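Local atomic coordinates of N-terminal acetyltransferase-like protein (Chaetomium thermophilum, PDB entry 5NNP), a protein that probably serves as the helical-repeat auxiliary subunit of an N-terminal acetyltransferase, supporting a catalytic partner that acetylates the N-termini of proteins. Residues K42-L54 and L66-C80. Numbering follows the deposited sequence.
Sequences KHGDTMSMKALIL and LAKEALTIDMKSYIC
K42, poorly ordered, crosses I73 at a slant with its methylenes; its CG comes 4.0 Å from I73 CD1. The carbonyl O of K42 meets the other branch, I73 CG2. At G44 the two backbones come close, with CA 4.7 Å from A70 CA. D45 turns its carboxylate to the start of helix 78-90. S77 OG donates to D45 OD1 at 2.9 Å, arriving from above the carboxylate plane, 36° out of it. The same S77 oxygen caps helix 78-90 through weak bonds from I79 N and C80 N. D45 OD2 lies against I79 CD1. D74 OD2 is also near D45 OD1, so the two negative charges may raise each other's proton affinity somewhat. Cutting D45 back to an alanine is likely to leave the S77 hydroxyl without its acceptor on helix 44-55 and to open a gap beside I79 CD1.

Helices 44-55 and 60-73 pack antiparallel, the hairpin packing of a tetratricopeptide-repeat array, and lie in a region assigned to that family; the axes of 44-54 and 66-73 run at 166° and approach to 8.3 Å. Helix 78-90 follows, at the start of a predicted repeat.

M47 is a knob among L66, E69, A70 and I73. Its chain bends at the last torsion (chi3 58°), which carries CE to L66 CD1, while SD faces I73 CD1. S48 OG donates to a water 2.8 Å away. That water donates to A67 O and C80 O, tying three helices together. K50 crosses L66 CD2 with its methylenes and ends in a salt bridge with E34 on helix 26-37. A51 CB rests on A67 CB at 3.8 Å. L66 is the reciprocal knob, among M47, K50, A51 and L54. Its CD2 reaches L54 CD1 at 3.7 Å.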
ATOM      1  N   LYS A  42      42.092 -16.502 -24.531  1.00 93.32           N
ATOM      2  CA  LYS A  42      40.996 -17.313 -24.012  1.00 90.66           C
ATOM      3  C   LYS A  42      41.150 -17.542 -22.511  1.00 90.68           C
ATOM      4  O   LYS A  42      41.049 -18.674 -22.029  1.00 94.42           O
ATOM      5  CB  LYS A  42      40.903 -18.658 -24.734  1.00 94.92           C
ATOM      6  CG  LYS A  42      40.299 -18.593 -26.127  1.00 98.68           C
ATOM      7  CD  LYS A  42      39.661 -19.930 -26.500  1.00100.90           C
ATOM      8  CE  LYS A  42      38.909 -19.843 -27.821  1.00103.31           C
ATOM      9  NZ  LYS A  42      37.997 -21.005 -28.019  1.00102.08           N
ATOM     10  N   HIS A  43      41.402 -16.467 -21.771  1.00 83.30           N
ATOM     11  CA  HIS A  43      41.367 -16.550 -20.321  1.00 69.79           C
ATOM     12  C   HIS A  43      40.013 -16.063 -19.831  1.00 55.86           C
ATOM     13  O   HIS A  43      39.769 -14.860 -19.745  1.00 53.52           O
ATOM     14  CB  HIS A  43      42.492 -15.739 -19.678  1.00 67.30           C
ATOM     15  CG  HIS A  43      42.694 -16.054 -18.230  1.00 62.68           C
ATOM     16  ND1 HIS A  43      41.937 -15.481 -17.233  1.00 62.08           N
ATOM     17  CD2 HIS A  43      43.544 -16.907 -17.613  1.00 66.70           C
ATOM     18  CE1 HIS A  43      42.319 -15.959 -16.062  1.00 60.92           C
ATOM     19  NE2 HIS A  43      43.295 -16.824 -16.266  1.00 66.63           N
ATOM     20  N   GLY A  44      39.142 -17.014 -19.514  1.00 55.18           N
ATOM     21  CA  GLY A  44      37.779 -16.733 -19.094  1.00 54.28           C
ATOM     22  C   GLY A  44      37.602 -15.783 -17.924  1.00 61.62           C
ATOM     23  O   GLY A  44      36.794 -14.860 -17.993  1.00 65.90           O
ATOM     24  N   ASP A  45      38.344 -16.007 -16.843  1.00 63.96           N
ATOM     25  CA  ASP A  45      38.197 -15.177 -15.654  1.00 62.28           C
ATOM     26  C   ASP A  45      38.432 -13.711 -15.978  1.00 61.22           C
ATOM     27  O   ASP A  45      37.733 -12.839 -15.466  1.00 65.42           O
ATOM     28  CB  ASP A  45      39.151 -15.634 -14.555  1.00 70.20           C
ATOM     29  CG  ASP A  45      38.764 -16.973 -13.973  1.00 72.48           C
ATOM     30  OD1 ASP A  45      37.928 -17.656 -14.594  1.00 69.84           O
ATOM     31  OD2 ASP A  45      39.298 -17.343 -12.905  1.00 71.59           O
ATOM     32  N   THR A  46      39.401 -13.445 -16.849  1.00 55.76           N
ATOM     33  CA  THR A  46      39.705 -12.078 -17.241  1.00 53.58           C
ATOM     34  C   THR A  46      38.610 -11.484 -18.136  1.00 60.92           C
ATOM     35  O   THR A  46      38.256 -10.313 -17.999  1.00 53.81           O
ATOM     36  CB  THR A  46      41.069 -12.001 -17.954  1.00 57.77           C
ATOM     37  OG1 THR A  46      42.099 -12.422 -17.050  1.00 58.57           O
ATOM     38  CG2 THR A  46      41.363 -10.574 -18.410  1.00 60.69           C
ATOM     39  N   MET A  47      38.067 -12.290 -19.045  1.00 52.87           N
ATOM     40  CA  MET A  47      37.030 -11.802 -19.941  1.00 52.96           C
ATOM     41  C   MET A  47      35.809 -11.363 -19.139  1.00 60.88           C
ATOM     42  O   MET A  47      35.206 -10.329 -19.436  1.00 65.44           O
ATOM     43  CB  MET A  47      36.644 -12.870 -20.961  1.00 50.52           C
ATOM     44  CG  MET A  47      37.806 -13.434 -21.747  1.00 55.91           C
ATOM     45  SD  MET A  47      37.258 -14.730 -22.877  1.00 70.83           S
ATOM     46  CE  MET A  47      36.054 -13.833 -23.850  1.00 72.51           C
ATOM     47  N   SER A  48      35.459 -12.158 -18.125  1.00 58.46           N
ATOM     48  CA  SER A  48      34.349 -11.848 -17.221  1.00 59.93           C
ATOM     49  C   SER A  48      34.579 -10.549 -16.455  1.00 57.54           C
ATOM     50  O   SER A  48      33.661  -9.749 -16.304  1.00 62.22           O
ATOM     51  CB  SER A  48      34.127 -12.988 -16.219  1.00 61.49           C
ATOM     52  OG  SER A  48      33.804 -14.200 -16.871  1.00 64.90           O
ATOM     53  N   MET A  49      35.797 -10.356 -15.959  1.00 54.42           N
ATOM     54  CA  MET A  49      36.146  -9.139 -15.231  1.00 58.72           C
ATOM     55  C   MET A  49      36.043  -7.918 -16.125  1.00 68.30           C
ATOM     56  O   MET A  49      35.718  -6.825 -15.669  1.00 79.56           O
ATOM     57  CB  MET A  49      37.554  -9.242 -14.653  1.00 56.90           C
ATOM     58  CG  MET A  49      37.660 -10.195 -13.484  1.00 54.93           C
ATOM     59  SD  MET A  49      36.464  -9.766 -12.213  1.00 67.54           S
ATOM     60  CE  MET A  49      36.876  -8.044 -11.941  1.00 74.70           C
ATOM     61  N   LYS A  50      36.326  -8.113 -17.406  1.00 69.25           N
ATOM     62  CA  LYS A  50      36.204  -7.046 -18.387  1.00 68.36           C
ATOM     63  C   LYS A  50      34.733  -6.787 -18.696  1.00 66.54           C
ATOM     64  O   LYS A  50      34.336  -5.648 -18.950  1.00 71.83           O
ATOM     65  CB  LYS A  50      36.974  -7.408 -19.658  1.00 63.85           C
ATOM     66  CG  LYS A  50      36.835  -6.414 -20.791  1.00 61.70           C
ATOM     67  CD  LYS A  50      37.593  -6.903 -22.018  1.00 66.76           C
ATOM     68  CE  LYS A  50      37.476  -5.931 -23.188  1.00 68.56           C
ATOM     69  NZ  LYS A  50      38.243  -6.392 -24.380  1.00 68.36           N
ATOM     70  N   ALA A  51      33.936  -7.855 -18.662  1.00 61.35           N
ATOM     71  CA  ALA A  51      32.497  -7.779 -18.894  1.00 58.08           C
ATOM     72  C   ALA A  51      31.815  -6.939 -17.831  1.00 62.61           C
ATOM     73  O   ALA A  51      30.866  -6.220 -18.126  1.00 70.53           O
ATOM     74  CB  ALA A  51      31.890  -9.165 -18.933  1.00 54.88           C
ATOM     75  N   LEU A  52      32.306  -7.029 -16.597  1.00 66.33           N
ATOM     76  CA  LEU A  52      31.784  -6.220 -15.493  1.00 69.61           C
ATOM     77  C   LEU A  52      31.994  -4.738 -15.740  1.00 74.01           C
ATOM     78  O   LEU A  52      31.059  -3.946 -15.644  1.00 78.42           O
ATOM     79  CB  LEU A  52      32.449  -6.599 -14.173  1.00 66.64           C
ATOM     80  CG  LEU A  52      31.861  -7.724 -13.328  1.00 57.82           C
ATOM     81  CD1 LEU A  52      32.580  -7.781 -11.984  1.00 50.15           C
ATOM     82  CD2 LEU A  52      30.366  -7.544 -13.146  1.00 57.10           C
ATOM     83  N   ILE A  53      33.236  -4.375 -16.042  1.00 77.51           N
ATOM     84  CA  ILE A  53      33.602  -2.987 -16.293  1.00 81.42           C
ATOM     85  C   ILE A  53      32.824  -2.420 -17.471  1.00 85.15           C
ATOM     86  O   ILE A  53      32.419  -1.260 -17.455  1.00 90.09           O
ATOM     87  CB  ILE A  53      35.109  -2.843 -16.554  1.00 82.77           C
ATOM     88  CG1 ILE A  53      35.902  -3.311 -15.331  1.00 78.91           C
ATOM     89  CG2 ILE A  53      35.454  -1.398 -16.894  1.00 91.51           C
ATOM     90  CD1 ILE A  53      37.412  -3.269 -15.508  1.00 76.48           C
ATOM     91  N   LEU A  54      32.607  -3.241 -18.491  1.00 85.00           N
ATOM     92  CA  LEU A  54      31.808  -2.812 -19.629  1.00 92.94           C
ATOM     93  C   LEU A  54      30.387  -2.484 -19.185  1.00 98.73           C
ATOM     94  O   LEU A  54      29.837  -1.438 -19.553  1.00104.80           O
ATOM     95  CB  LEU A  54      31.797  -3.886 -20.715  1.00 89.76           C
ATOM     96  CG  LEU A  54      33.131  -4.104 -21.429  1.00 85.53           C
ATOM     97  CD1 LEU A  54      33.003  -5.213 -22.452  1.00 82.87           C
ATOM     98  CD2 LEU A  54      33.601  -2.820 -22.088  1.00 84.62           C
ATOM     99  N   LEU A  66      29.997 -10.697 -24.050  1.00 62.60           N
ATOM    100  CA  LEU A  66      31.330 -11.049 -23.567  1.00 56.88           C
ATOM    101  C   LEU A  66      31.290 -12.016 -22.389  1.00 56.86           C
ATOM    102  O   LEU A  66      31.983 -13.029 -22.398  1.00 53.44           O
ATOM    103  CB  LEU A  66      32.113  -9.793 -23.174  1.00 50.39           C
ATOM    104  CG  LEU A  66      33.530 -10.041 -22.649  1.00 50.84           C
ATOM    105  CD1 LEU A  66      34.378 -10.755 -23.679  1.00 52.22           C
ATOM    106  CD2 LEU A  66      34.182  -8.753 -22.226  1.00 59.70           C
ATOM    107  N   ALA A  67      30.492 -11.696 -21.374  1.00 55.37           N
ATOM    108  CA  ALA A  67      30.334 -12.577 -20.224  1.00 49.95           C
ATOM    109  C   ALA A  67      29.913 -13.968 -20.684  1.00 52.11           C
ATOM    110  O   ALA A  67      30.460 -14.977 -20.239  1.00 59.41           O
ATOM    111  CB  ALA A  67      29.330 -12.010 -19.264  1.00 46.55           C
ATOM    112  N   LYS A  68      28.963 -14.002 -21.610  1.00 46.70           N
ATOM    113  CA  LYS A  68      28.407 -15.247 -22.120  1.00 47.55           C
ATOM    114  C   LYS A  68      29.462 -16.059 -22.883  1.00 48.50           C
ATOM    115  O   LYS A  68      29.545 -17.290 -22.760  1.00 46.95           O
ATOM    116  CB  LYS A  68      27.194 -14.933 -23.006  1.00 53.94           C
ATOM    117  CG  LYS A  68      26.441 -16.137 -23.524  1.00 59.23           C
ATOM    118  CD  LYS A  68      24.947 -15.852 -23.576  1.00 66.89           C
ATOM    119  CE  LYS A  68      24.573 -15.030 -24.796  1.00 64.98           C
ATOM    120  NZ  LYS A  68      23.122 -14.715 -24.780  1.00 64.46           N
ATOM    121  N   GLU A  69      30.272 -15.355 -23.666  1.00 46.17           N
ATOM    122  CA  GLU A  69      31.416 -15.953 -24.343  1.00 51.31           C
ATOM    123  C   GLU A  69      32.425 -16.533 -23.338  1.00 54.19           C
ATOM    124  O   GLU A  69      33.060 -17.554 -23.605  1.00 51.74           O
ATOM    125  CB  GLU A  69      32.105 -14.906 -25.232  1.00 56.73           C
ATOM    126  CG  GLU A  69      33.186 -15.468 -26.109  1.00 66.41           C
ATOM    127  CD  GLU A  69      32.656 -16.547 -27.029  1.00 78.34           C
ATOM    128  OE1 GLU A  69      31.621 -16.301 -27.687  1.00 77.12           O
ATOM    129  OE2 GLU A  69      33.264 -17.641 -27.086  1.00 84.10           O
ATOM    130  N   ALA A  70      32.559 -15.870 -22.189  1.00 40.96           N
ATOM    131  CA  ALA A  70      33.582 -16.213 -21.216  1.00 48.50           C
ATOM    132  C   ALA A  70      33.239 -17.521 -20.548  1.00 49.97           C
ATOM    133  O   ALA A  70      34.093 -18.394 -20.383  1.00 45.12           O
ATOM    134  CB  ALA A  70      33.737 -15.110 -20.171  1.00 48.94           C
ATOM    135  N   LEU A  71      31.976 -17.663 -20.175  1.00 51.08           N
ATOM    136  CA  LEU A  71      31.566 -18.868 -19.484  1.00 52.90           C
ATOM    137  C   LEU A  71      31.454 -20.035 -20.474  1.00 48.29           C
ATOM    138  O   LEU A  71      31.389 -21.187 -20.069  1.00 53.02           O
ATOM    139  CB  LEU A  71      30.261 -18.634 -18.715  1.00 47.82           C
ATOM    140  CG  LEU A  71      29.015 -18.181 -19.458  1.00 43.45           C
ATOM    141  CD1 LEU A  71      28.429 -19.373 -20.171  1.00 42.72           C
ATOM    142  CD2 LEU A  71      28.024 -17.571 -18.472  1.00 31.48           C
ATOM    143  N   THR A  72      31.471 -19.743 -21.768  1.00 38.64           N
ATOM    144  CA  THR A  72      31.599 -20.806 -22.752  1.00 49.17           C
ATOM    145  C   THR A  72      33.014 -21.383 -22.688  1.00 55.46           C
ATOM    146  O   THR A  72      33.215 -22.593 -22.694  1.00 56.79           O
ATOM    147  CB  THR A  72      31.315 -20.310 -24.189  1.00 56.28           C
ATOM    148  OG1 THR A  72      29.944 -19.911 -24.304  1.00 62.88           O
ATOM    149  CG2 THR A  72      31.601 -21.404 -25.200  1.00 45.06           C
ATOM    150  N   ILE A  73      33.994 -20.494 -22.628  1.00 54.40           N
ATOM    151  CA  ILE A  73      35.387 -20.895 -22.626  1.00 50.23           C
ATOM    152  C   ILE A  73      35.735 -21.675 -21.375  1.00 50.35           C
ATOM    153  O   ILE A  73      36.433 -22.689 -21.442  1.00 53.98           O
ATOM    154  CB  ILE A  73      36.303 -19.679 -22.739  1.00 49.82           C
ATOM    155  CG1 ILE A  73      36.256 -19.156 -24.175  1.00 49.04           C
ATOM    156  CG2 ILE A  73      37.717 -20.050 -22.331  1.00 47.55           C
ATOM    157  CD1 ILE A  73      36.854 -17.804 -24.355  1.00 49.54           C
ATOM    158  N   ASP A  74      35.245 -21.193 -20.238  1.00 45.23           N
ATOM    159  CA  ASP A  74      35.526 -21.814 -18.953  1.00 44.75           C
ATOM    160  C   ASP A  74      34.227 -22.054 -18.195  1.00 47.59           C
ATOM    161  O   ASP A  74      33.830 -21.246 -17.343  1.00 55.23           O
ATOM    162  CB  ASP A  74      36.478 -20.945 -18.132  1.00 44.05           C
ATOM    163  CG  ASP A  74      37.050 -21.681 -16.940  1.00 52.05           C
ATOM    164  OD1 ASP A  74      36.550 -22.784 -16.620  1.00 54.21           O
ATOM    165  OD2 ASP A  74      38.004 -21.159 -16.321  1.00 58.37           O
ATOM    166  N   MET A  75      33.573 -23.171 -18.501  1.00 46.27           N
ATOM    167  CA  MET A  75      32.217 -23.415 -18.012  1.00 51.85           C
ATOM    168  C   MET A  75      32.215 -23.822 -16.543  1.00 52.24           C
ATOM    169  O   MET A  75      31.176 -23.775 -15.885  1.00 54.29           O
ATOM    170  CB  MET A  75      31.520 -24.488 -18.853  1.00 48.66           C
ATOM    171  CG  MET A  75      31.594 -24.247 -20.356  1.00 52.31           C
ATOM    172  SD  MET A  75      30.930 -25.629 -21.325  1.00 65.93           S
ATOM    173  CE  MET A  75      29.263 -25.682 -20.654  1.00 34.66           C
ATOM    174  N   LYS A  76      33.384 -24.201 -16.037  1.00 44.81           N
ATOM    175  CA  LYS A  76      33.513 -24.636 -14.654  1.00 49.11           C
ATOM    176  C   LYS A  76      34.125 -23.547 -13.740  1.00 48.90           C
ATOM    177  O   LYS A  76      34.504 -23.829 -12.602  1.00 52.03           O
ATOM    178  CB  LYS A  76      34.348 -25.927 -14.588  1.00 50.11           C
ATOM    179  CG  LYS A  76      33.687 -27.132 -15.268  1.00 52.35           C
ATOM    180  CD  LYS A  76      34.573 -28.389 -15.212  1.00 62.95           C
ATOM    181  CE  LYS A  76      33.832 -29.642 -15.710  1.00 66.34           C
ATOM    182  NZ  LYS A  76      34.679 -30.875 -15.743  1.00 65.99           N
ATOM    183  N   SER A  77      34.215 -22.312 -14.234  1.00 44.98           N
ATOM    184  CA  SER A  77      34.690 -21.184 -13.419  1.00 37.53           C
ATOM    185  C   SER A  77      33.558 -20.500 -12.669  1.00 39.03           C
ATOM    186  O   SER A  77      32.565 -20.090 -13.280  1.00 41.73           O
ATOM    187  CB  SER A  77      35.401 -20.159 -14.292  1.00 40.01           C
ATOM    188  OG  SER A  77      35.583 -18.937 -13.595  1.00 44.32           O
ATOM    189  N   TYR A  78      33.707 -20.355 -11.355  1.00 37.44           N
ATOM    190  CA  TYR A  78      32.634 -19.776 -10.541  1.00 43.39           C
ATOM    191  C   TYR A  78      32.594 -18.258 -10.711  1.00 43.89           C
ATOM    192  O   TYR A  78      31.565 -17.623 -10.489  1.00 41.90           O
ATOM    193  CB  TYR A  78      32.790 -20.154  -9.049  1.00 45.17           C
ATOM    194  CG  TYR A  78      33.753 -19.291  -8.273  1.00 38.45           C
ATOM    195  CD1 TYR A  78      33.338 -18.096  -7.706  1.00 48.34           C
ATOM    196  CD2 TYR A  78      35.076 -19.665  -8.113  1.00 41.01           C
ATOM    197  CE1 TYR A  78      34.211 -17.299  -7.000  1.00 42.26           C
ATOM    198  CE2 TYR A  78      35.964 -18.869  -7.410  1.00 44.11           C
ATOM    199  CZ  TYR A  78      35.522 -17.686  -6.858  1.00 47.63           C
ATOM    200  OH  TYR A  78      36.389 -16.883  -6.151  1.00 57.23           O
ATOM    201  N   ILE A  79      33.722 -17.680 -11.105  1.00 45.32           N
ATOM    202  CA  ILE A  79      33.776 -16.258 -11.407  1.00 42.76           C
ATOM    203  C   ILE A  79      32.944 -15.919 -12.640  1.00 42.48           C
ATOM    204  O   ILE A  79      32.129 -14.992 -12.602  1.00 39.56           O
ATOM    205  CB  ILE A  79      35.220 -15.791 -11.611  1.00 42.68           C
ATOM    206  CG1 ILE A  79      35.963 -15.837 -10.273  1.00 48.39           C
ATOM    207  CG2 ILE A  79      35.260 -14.395 -12.203  1.00 42.16           C
ATOM    208  CD1 ILE A  79      37.496 -15.789 -10.409  1.00 46.34           C
ATOM    209  N   CYS A  80      33.126 -16.676 -13.720  1.00 37.73           N
ATOM    210  CA  CYS A  80      32.355 -16.424 -14.932  1.00 42.00           C
ATOM    211  C   CYS A  80      30.835 -16.496 -14.665  1.00 45.89           C
ATOM    212  O   CYS A  80      30.069 -15.643 -15.123  1.00 45.74           O
ATOM    213  CB  CYS A  80      32.757 -17.400 -16.033  1.00 36.57           C
ATOM    214  SG  CYS A  80      34.526 -17.340 -16.478  1.00 47.24           S
TER
HETATM  215  O   HOH W   1      31.035 -14.286 -17.475  1.00 41.05           O